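Ribulose-1,5-bisphosphate carboxylase/oxygenase large subunit (Rhodopseudomonas palustris, PDB 3QFW) belongs to the Rubisco-like proteins, probably binding magnesium in a Rubisco-type TIM-barrel catalytic domain, though its own reaction is uncertain. Local coordinates at residues B[121-126]-B[335-340]; B[325-330]-B[361-366]; B[19-24]-B[63-68]. One frame throughout, in Å; residues are numbered along the deposited sequence.

Interaction 1. Residues B[121-126]-B[335-340]; sequences GIRTLT and GQDVML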
loop_
_atom_site.group_PDB
_atom_site.type_symbol
_atom_site.label_atom_id
_atom_site.label_comp_id
_atom_site.label_asym_id
_atom_site.label_seq_id
_atom_site.Cartn_x
_atom_site.Cartn_y
_atom_site.Cartn_z
ATOM N N GLY B 121 23.571 14.142 -7.893
ATOM C CA GLY B 121 24.268 12.875 -8.045
ATOM C C GLY B 121 24.003 12.165 -9.357
ATOM O O GLY B 121 24.937 11.688 -10.014
ATOM N N ILE B 122 22.737 12.091 -9.757
ATOM C CA ILE B 122 22.404 11.506 -11.050
ATOM C C ILE B 122 23.050 12.285 -12.204
ATOM O O ILE B 122 23.555 11.686 -13.136
ATOM C CB ILE B 122 20.893 11.415 -11.286
ATOM C CG1 ILE B 122 20.618 10.848 -12.682
ATOM C CG2 ILE B 122 20.252 12.765 -11.136
ATOM C CD1 ILE B 122 19.207 11.077 -13.172
ATOM N N ARG B 123 23.017 13.615 -12.143
ATOM C CA ARG B 123 23.664 14.429 -13.176
ATOM C C ARG B 123 25.116 14.017 -13.356
ATOM O O ARG B 123 25.594 13.848 -14.483
ATOM C CB ARG B 123 23.586 15.920 -12.837
ATOM C CG ARG B 123 22.220 16.533 -13.087
ATOM C CD ARG B 123 22.273 18.053 -13.065
ATOM N NE ARG B 123 20.988 18.637 -13.433
ATOM C CZ ARG B 123 20.516 18.652 -14.674
ATOM N NH1 ARG B 123 21.231 18.123 -15.662
ATOM N NH2 ARG B 123 19.333 19.196 -14.929
ATOM N N THR B 124 25.814 13.859 -12.239
ATOM C CA THR B 124 27.230 13.510 -12.274
ATOM C C THR B 124 27.421 12.109 -12.843
ATOM O O THR B 124 28.315 11.867 -13.648
ATOM C CB THR B 124 27.861 13.580 -10.874
ATOM O OG1 THR B 124 27.728 14.904 -10.347
ATOM C CG2 THR B 124 29.333 13.194 -10.925
ATOM N N LEU B 125 26.571 11.174 -12.423
ATOM C CA LEU B 125 26.693 9.798 -12.883
ATOM C C LEU B 125 26.445 9.641 -14.380
ATOM O O LEU B 125 27.048 8.787 -15.021
ATOM C CB LEU B 125 25.731 8.887 -12.096
ATOM C CG LEU B 125 26.148 8.605 -10.660
ATOM C CD1 LEU B 125 25.002 7.924 -9.822
ATOM C CD2 LEU B 125 27.379 7.738 -10.680
ATOM N N THR B 126 25.543 10.451 -14.923
ATOM C CA THR B 126 25.055 10.256 -16.281
ATOM C C THR B 126 25.782 11.178 -17.243
ATOM O O THR B 126 25.713 11.000 -18.459
ATOM C CB THR B 126 23.552 10.556 -16.390
ATOM O OG1 THR B 126 23.318 11.921 -16.027
ATOM C CG2 THR B 126 22.733 9.637 -15.450
ATOM N N GLY B 335 11.079 22.897 -16.823
ATOM C CA GLY B 335 12.448 23.345 -16.707
ATOM C C GLY B 335 13.324 22.152 -17.018
ATOM O O GLY B 335 12.814 21.091 -17.379
ATOM N N GLN B 336 14.635 22.308 -16.861
ATOM C CA GLN B 336 15.582 21.282 -17.291
ATOM C C GLN B 336 15.974 20.303 -16.187
ATOM O O GLN B 336 16.676 19.330 -16.447
ATOM C CB GLN B 336 16.837 21.927 -17.896
ATOM C CG GLN B 336 16.572 22.660 -19.194
ATOM C CD GLN B 336 17.789 23.418 -19.694
ATOM O OE1 GLN B 336 18.928 23.060 -19.391
ATOM N NE2 GLN B 336 17.552 24.476 -20.456
ATOM N N ASP B 337 15.530 20.574 -14.962
ATOM C CA ASP B 337 15.754 19.656 -13.847
ATOM C C ASP B 337 14.659 18.581 -13.824
ATOM O O ASP B 337 13.804 18.545 -12.934
ATOM C CB ASP B 337 15.802 20.408 -12.518
ATOM C CG ASP B 337 17.117 21.141 -12.300
ATOM O OD1 ASP B 337 18.119 20.820 -12.979
ATOM O OD2 ASP B 337 17.146 22.036 -11.428
ATOM N N VAL B 338 14.710 17.706 -14.819
ATOM C CA VAL B 338 13.652 16.742 -15.078
ATOM C C VAL B 338 14.244 15.617 -15.913
ATOM O O VAL B 338 15.199 15.832 -16.669
ATOM C CB VAL B 338 12.495 17.401 -15.855
ATOM C CG1 VAL B 338 12.955 17.810 -17.259
ATOM C CG2 VAL B 338 11.279 16.479 -15.934
ATOM N N MET B 339 13.706 14.412 -15.763
ATOM C CA MET B 339 14.082 13.299 -16.634
ATOM C C MET B 339 12.849 12.818 -17.408
ATOM O O MET B 339 11.910 12.268 -16.821
ATOM C CB MET B 339 14.697 12.155 -15.817
ATOM C CG MET B 339 15.244 10.980 -16.642
ATOM S SD MET B 339 16.379 9.911 -15.712
ATOM C CE MET B 339 15.345 9.457 -14.302
ATOM N N LEU B 340 12.845 13.036 -18.720
ATOM C CA LEU B 340 11.706 12.639 -19.546
ATOM C C LEU B 340 11.718 11.147 -19.862
ATOM O O LEU B 340 12.657 10.627 -20.454
ATOM C CB LEU B 340 11.666 13.458 -20.848
ATOM C CG LEU B 340 11.672 14.982 -20.703
ATOM C CD1 LEU B 340 11.690 15.637 -22.073
ATOM C CD2 LEU B 340 10.497 15.491 -19.885
HETATM O O HOH W 1 20.899 20.371 -11.174
#
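Arg123 meets Asp337 in a salt bridge carried by a single nitrogen: NH2 of Arg123 lies 2.8 Å from OD1 of Asp337. The N-H points nearly straight at the oxygen (161°) and meets it almost along its C-O axis, close to the guanidinium plane, although the guanidinium and carboxylate planes stand 54° apart. NH2 of Arg123 also makes a weak bond, 3.1 Å long, to the carbonyl O of Gln336. A water accepts from Arg123 NE and donates weakly to Asp337 OD1, bridging the pair a second time. Beside this polar end runs an apolar contact, Ile122 CD1 against Met339 SD at 4.0 Å.

Further out, the arginine chain, extended from CG to NE, carries the guanidinium across to the loop of Gln336 and Asp337, while NH1 turns to the carbonyls of Ala128 and Arg131, just after its own helix. Asp337 centres an inverse gamma turn. A methionine in place of Arg123 would probably leave the Asp337 carboxylate without its cationic mate and those carbonyls without this donor. Ile122 and Met339 both also touch Leu133 and Ile315, near the starts of their strands; helix 118-126 thus covers the N-terminal end of a TIM barrel, where strand 339-341 closes against 133-138.

Interaction 2. Residues B[325-330]-B[361-366]; sequences QRVNEL and VNKVAD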
loop_
_atom_site.group_PDB
_atom_site.type_symbol
_atom_site.label_atom_id
_atom_site.label_comp_id
_atom_site.label_asym_id
_atom_site.label_seq_id
_atom_site.Cartn_x
_atom_site.Cartn_y
_atom_site.Cartn_z
ATOM N N GLN B 325 7.594 15.345 -30.530
ATOM C CA GLN B 325 6.828 16.583 -30.639
ATOM C C GLN B 325 6.522 17.221 -29.284
ATOM O O GLN B 325 6.134 18.386 -29.224
ATOM C CB GLN B 325 5.507 16.346 -31.380
ATOM C CG GLN B 325 4.371 15.863 -30.477
ATOM C CD GLN B 325 2.995 16.184 -31.038
ATOM O OE1 GLN B 325 2.037 16.376 -30.288
ATOM N NE2 GLN B 325 2.894 16.245 -32.364
ATOM N N ARG B 326 6.688 16.462 -28.206
ATOM C CA ARG B 326 6.309 16.938 -26.873
ATOM C C ARG B 326 7.497 17.512 -26.106
ATOM O O ARG B 326 7.313 18.227 -25.123
ATOM C CB ARG B 326 5.691 15.813 -26.035
ATOM C CG ARG B 326 4.464 15.127 -26.625
ATOM C CD ARG B 326 3.194 15.962 -26.485
ATOM N NE ARG B 326 3.029 16.545 -25.154
ATOM C CZ ARG B 326 2.372 15.977 -24.147
ATOM N NH1 ARG B 326 1.813 14.782 -24.298
ATOM N NH2 ARG B 326 2.277 16.605 -22.981
ATOM N N VAL B 327 8.706 17.184 -26.548
ATOM C CA VAL B 327 9.918 17.519 -25.797
ATOM C C VAL B 327 10.065 19.002 -25.399
ATOM O O VAL B 327 10.282 19.306 -24.231
ATOM C CB VAL B 327 11.188 17.034 -26.528
ATOM C CG1 VAL B 327 12.415 17.780 -26.022
ATOM C CG2 VAL B 327 11.354 15.536 -26.355
ATOM N N ASN B 328 9.942 19.925 -26.344
ATOM C CA ASN B 328 10.079 21.337 -25.977
ATOM C C ASN B 328 8.999 21.816 -25.003
ATOM O O ASN B 328 9.300 22.501 -24.020
ATOM C CB ASN B 328 10.167 22.241 -27.216
ATOM C CG ASN B 328 11.440 22.019 -27.999
ATOM O OD1 ASN B 328 12.403 21.443 -27.488
ATOM N ND2 ASN B 328 11.458 22.476 -29.248
ATOM N N GLU B 329 7.751 21.456 -25.282
ATOM C CA GLU B 329 6.645 21.690 -24.347
ATOM C C GLU B 329 7.017 21.266 -22.925
ATOM O O GLU B 329 6.904 22.045 -21.975
ATOM C CB GLU B 329 5.378 20.938 -24.790
ATOM C CG GLU B 329 4.236 20.967 -23.746
ATOM C CD GLU B 329 3.216 19.837 -23.914
ATOM O OE1 GLU B 329 3.263 19.121 -24.936
ATOM O OE2 GLU B 329 2.362 19.669 -23.011
ATOM N N LEU B 330 7.469 20.030 -22.777
ATOM C CA LEU B 330 7.698 19.503 -21.436
ATOM C C LEU B 330 8.883 20.170 -20.745
ATOM O O LEU B 330 8.893 20.324 -19.526
ATOM C CB LEU B 330 7.846 17.981 -21.459
ATOM C CG LEU B 330 6.541 17.264 -21.818
ATOM C CD1 LEU B 330 6.786 15.777 -21.947
ATOM C CD2 LEU B 330 5.469 17.549 -20.774
ATOM N N VAL B 361 17.113 12.051 -27.620
ATOM C CA VAL B 361 18.215 12.502 -26.792
ATOM C C VAL B 361 18.796 13.833 -27.282
ATOM O O VAL B 361 19.031 14.743 -26.482
ATOM C CB VAL B 361 19.318 11.432 -26.725
ATOM C CG1 VAL B 361 20.622 12.032 -26.220
ATOM C CG2 VAL B 361 18.871 10.267 -25.864
ATOM N N ASN B 362 19.026 13.956 -28.589
ATOM C CA ASN B 362 19.593 15.190 -29.135
ATOM C C ASN B 362 18.638 16.366 -29.027
ATOM O O ASN B 362 19.058 17.497 -28.794
ATOM C CB ASN B 362 20.044 15.005 -30.592
ATOM C CG ASN B 362 21.212 14.054 -30.720
ATOM O OD1 ASN B 362 22.075 13.995 -29.843
ATOM N ND2 ASN B 362 21.244 13.293 -31.811
ATOM N N LYS B 363 17.349 16.096 -29.198
ATOM C CA LYS B 363 16.335 17.133 -29.050
ATOM C C LYS B 363 16.372 17.698 -27.627
ATOM O O LYS B 363 16.319 18.918 -27.416
ATOM C CB LYS B 363 14.958 16.559 -29.381
ATOM C CG LYS B 363 13.792 17.512 -29.182
ATOM C CD LYS B 363 13.542 18.383 -30.397
ATOM C CE LYS B 363 12.066 18.759 -30.475
ATOM N NZ LYS B 363 11.802 19.884 -31.410
ATOM N N VAL B 364 16.505 16.811 -26.651
ATOM C CA VAL B 364 16.576 17.232 -25.252
ATOM C C VAL B 364 17.853 18.029 -24.970
ATOM O O VAL B 364 17.820 19.101 -24.361
ATOM C CB VAL B 364 16.464 16.012 -24.285
ATOM C CG1 VAL B 364 16.682 16.443 -22.846
ATOM C CG2 VAL B 364 15.113 15.333 -24.444
ATOM N N ALA B 365 18.985 17.510 -25.431
ATOM C CA ALA B 365 20.266 18.164 -25.177
ATOM C C ALA B 365 20.331 19.573 -25.771
ATOM O O ALA B 365 20.966 20.458 -25.201
ATOM C CB ALA B 365 21.420 17.304 -25.688
ATOM N N ASP B 366 19.651 19.773 -26.900
ATOM C CA ASP B 366 19.708 21.032 -27.645
ATOM C C ASP B 366 18.814 22.108 -27.048
ATOM O O ASP B 366 18.905 23.293 -27.416
ATOM C CB ASP B 366 19.314 20.806 -29.106
ATOM C CG ASP B 366 20.346 20.001 -29.875
ATOM O OD1 ASP B 366 21.509 19.924 -29.421
ATOM O OD2 ASP B 366 19.993 19.443 -30.934
#
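Val327 carries the apolar part of this helix-to-helix contact. Its CG1, anti to the backbone N (chi1 160°), comes within 3.5 Å of Lys363 CG, a tight approach for two carbons, and lies 4.0 Å from Val364 CG2. Valine and lysine run past one another in opposite directions, whereas the two valines cross at about a right angle. Deeper in, Val364 also rests on Thr134 of strand 133-138.

The polar part lies at the edge. Lys363 bends at chi2 (86°), and its side chain and that of Asn328 cross at roughly a right angle, with NZ of Lys363 4.0 Å from CG of Asn328. A sulfate ion, probably from the crystallisation liquor, lies beside both residues, and its ion pair with the ammonium is long and weak.

The one salt bridge here lies within residues 325-330. Arg326 grips Glu329 side-on, NE of Arg326 standing 2.6 Å from OE1 of Glu329 and NH2 of Arg326 reaching OE2 at 3.1 Å; Tyr286 OH also bonds to OE2.

Helices 327-334 and 353-366 flank the last barrel strand, 339-341, in sequence. With no clear hydrogen bond or salt bridge joining the segments, their adhesion appears to rest on valine methyls and the lysine's aliphatic chain.

Interaction 3. Residues B[19-24]-B[63-68]; sequences ERIEQR and GRYAVR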
loop_
_atom_site.group_PDB
_atom_site.type_symbol
_atom_site.label_atom_id
_atom_site.label_comp_id
_atom_site.label_asym_id
_atom_site.label_seq_id
_atom_site.Cartn_x
_atom_site.Cartn_y
_atom_site.Cartn_z
ATOM N N GLU B 19 -22.639 22.887 7.196
ATOM C CA GLU B 19 -23.316 22.448 8.405
ATOM C C GLU B 19 -22.523 21.375 9.141
ATOM O O GLU B 19 -22.480 21.358 10.374
ATOM C CB GLU B 19 -24.708 21.921 8.051
ATOM C CG GLU B 19 -25.310 20.983 9.087
ATOM C CD GLU B 19 -26.418 20.123 8.509
ATOM O OE1 GLU B 19 -26.816 20.366 7.349
ATOM O OE2 GLU B 19 -26.886 19.200 9.212
ATOM N N ARG B 20 -21.893 20.483 8.384
ATOM C CA ARG B 20 -21.263 19.302 8.969
ATOM C C ARG B 20 -19.736 19.331 8.928
ATOM O O ARG B 20 -19.089 18.465 9.511
ATOM C CB ARG B 20 -21.788 18.027 8.293
ATOM C CG ARG B 20 -23.242 17.699 8.635
ATOM C CD ARG B 20 -23.815 16.556 7.792
ATOM N NE ARG B 20 -23.202 15.259 8.077
ATOM C CZ ARG B 20 -23.767 14.088 7.792
ATOM N NH1 ARG B 20 -24.967 14.049 7.226
ATOM N NH2 ARG B 20 -23.143 12.953 8.080
ATOM N N ILE B 21 -19.164 20.325 8.251
ATOM C CA ILE B 21 -17.705 20.403 8.096
ATOM C C ILE B 21 -16.963 20.552 9.427
ATOM O O ILE B 21 -15.958 19.884 9.661
ATOM C CB ILE B 21 -17.261 21.522 7.113
ATOM C CG1 ILE B 21 -15.733 21.594 7.041
ATOM C CG2 ILE B 21 -17.841 22.867 7.518
ATOM C CD1 ILE B 21 -15.064 20.273 6.665
ATOM N N GLU B 22 -17.457 21.423 10.301
ATOM C CA GLU B 22 -16.854 21.572 11.625
ATOM C C GLU B 22 -16.835 20.242 12.376
ATOM O O GLU B 22 -15.801 19.841 12.907
ATOM C CB GLU B 22 -17.570 22.649 12.442
ATOM C CG GLU B 22 -17.291 24.068 11.978
ATOM C CD GLU B 22 -15.828 24.460 12.125
ATOM O OE1 GLU B 22 -15.067 23.711 12.776
ATOM O OE2 GLU B 22 -15.438 25.519 11.589
ATOM N N GLN B 23 -17.981 19.564 12.411
ATOM C CA GLN B 23 -18.099 18.243 13.033
ATOM C C GLN B 23 -17.200 17.212 12.349
ATOM O O GLN B 23 -16.478 16.459 13.004
ATOM C CB GLN B 23 -19.559 17.765 12.985
ATOM C CG GLN B 23 -19.762 16.298 13.355
ATOM C CD GLN B 23 -21.209 15.838 13.190
ATOM O OE1 GLN B 23 -21.814 16.011 12.127
ATOM N NE2 GLN B 23 -21.767 15.248 14.245
ATOM N N ARG B 24 -17.261 17.178 11.025
ATOM C CA ARG B 24 -16.417 16.277 10.251
ATOM C C ARG B 24 -14.939 16.493 10.568
ATOM O O ARG B 24 -14.179 15.539 10.695
ATOM C CB ARG B 24 -16.658 16.471 8.757
ATOM C CG ARG B 24 -15.853 15.524 7.892
ATOM C CD ARG B 24 -16.250 14.072 8.165
ATOM N NE ARG B 24 -15.479 13.150 7.335
ATOM C CZ ARG B 24 -14.265 12.697 7.643
ATOM N NH1 ARG B 24 -13.674 13.079 8.768
ATOM N NH2 ARG B 24 -13.642 11.862 6.824
ATOM N N GLY B 63 -18.476 23.287 -0.842
ATOM C CA GLY B 63 -18.510 21.838 -0.753
ATOM C C GLY B 63 -17.160 21.197 -0.483
ATOM O O GLY B 63 -17.081 20.010 -0.177
ATOM N N ARG B 64 -16.090 21.975 -0.592
ATOM C CA ARG B 64 -14.753 21.423 -0.397
ATOM C C ARG B 64 -13.895 22.270 0.538
ATOM O O ARG B 64 -13.700 23.467 0.317
ATOM C CB ARG B 64 -14.053 21.223 -1.740
ATOM C CG ARG B 64 -12.795 20.378 -1.649
ATOM C CD ARG B 64 -12.214 20.101 -3.032
ATOM N NE ARG B 64 -10.951 19.376 -2.946
ATOM C CZ ARG B 64 -10.388 18.725 -3.960
ATOM N NH1 ARG B 64 -10.982 18.701 -5.148
ATOM N NH2 ARG B 64 -9.233 18.095 -3.782
ATOM N N TYR B 65 -13.384 21.629 1.584
ATOM C CA TYR B 65 -12.625 22.318 2.615
ATOM C C TYR B 65 -11.216 21.777 2.743
ATOM O O TYR B 65 -10.958 20.608 2.466
ATOM C CB TYR B 65 -13.329 22.194 3.966
ATOM C CG TYR B 65 -14.676 22.863 3.996
ATOM C CD1 TYR B 65 -15.819 22.178 3.609
ATOM C CD2 TYR B 65 -14.803 24.188 4.393
ATOM C CE1 TYR B 65 -17.058 22.790 3.626
ATOM C CE2 TYR B 65 -16.035 24.811 4.414
ATOM C CZ TYR B 65 -17.161 24.109 4.030
ATOM O OH TYR B 65 -18.390 24.728 4.051
ATOM N N ALA B 66 -10.309 22.645 3.166
ATOM C CA ALA B 66 -8.989 22.224 3.588
ATOM C C ALA B 66 -8.966 22.257 5.106
ATOM O O ALA B 66 -9.377 23.241 5.725
ATOM C CB ALA B 66 -7.921 23.138 3.015
ATOM N N VAL B 67 -8.499 21.174 5.706
ATOM C CA VAL B 67 -8.470 21.076 7.155
ATOM C C VAL B 67 -7.071 20.733 7.629
ATOM O O VAL B 67 -6.502 19.716 7.239
ATOM C CB VAL B 67 -9.491 20.039 7.666
ATOM C CG1 VAL B 67 -9.390 19.870 9.185
ATOM C CG2 VAL B 67 -10.902 20.450 7.247
ATOM N N ARG B 68 -6.514 21.617 8.449
ATOM C CA ARG B 68 -5.205 21.404 9.049
ATOM C C ARG B 68 -5.362 20.752 10.412
ATOM O O ARG B 68 -6.049 21.281 11.296
ATOM C CB ARG B 68 -4.451 22.729 9.175
ATOM C CG ARG B 68 -3.859 23.215 7.863
ATOM C CD ARG B 68 -3.316 24.644 7.966
ATOM N NE ARG B 68 -2.188 24.764 8.889
ATOM C CZ ARG B 68 -0.909 24.642 8.540
ATOM N NH1 ARG B 68 -0.585 24.366 7.286
ATOM N NH2 ARG B 68 0.046 24.776 9.450
#
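Ile21 lies over one face of the Tyr65 ring in a CH-pi contact, its CG1 standing 3.6 Å from the ring centroid of Tyr65 and 18° off the normal. The two side chains cross obliquely, and the isoleucine covers the ring along much of its length. At the root of the ring, CD1 of Ile21 is 3.7 Å from CB of Tyr65; toward the hydroxyl, CG2 of Ile21 is 3.8 Å from CZ of Tyr65. The two branches can divide the ring in this way because CG1 is anti to the backbone N (chi1 178°), which leaves CG2 between that nitrogen and the carbonyl carbon.

This is the packing of a helix on the face of an antiparallel sheet, as in the N-terminal alpha/beta domain of Rubisco large subunits. Helix 18-31 follows strand 8-15 and lies back across strand 64-71, which pairs with 8-15 on one flank and with 53-59 on the other. Two residues along the strand from Tyr65, Val67 faces the helix as well, its CG2 lying 4.2 Å from Ile21 CD1. Ile21 further touches Val57 of strand 53-59, so it spans two neighbouring strands, while Val67 packs against Ala25, one helical turn beyond Ile21.

Interactions 1 and 2 are neighbours in the barrel domain, their centres about 14 Å apart. They meet through Leu340, whose CD2 lies 4.0 Å from CB of Leu330 and which also packs on Val327 and Val364. The chain threads them alternately, helix 327-334, strand 339-341 and helix 353-366 following in order. Both are partly buried: interaction 1 joins an ion pair to an apolar patch at the barrel's N-terminal end, whereas interaction 2, between outer helices, grades from valines inside to polar groups at its edge. Interaction 3, wholly buried and apolar, belongs to the N-terminal domain, its centre about 41 Å from that of interaction 1 and about 44 Å from that of interaction 2.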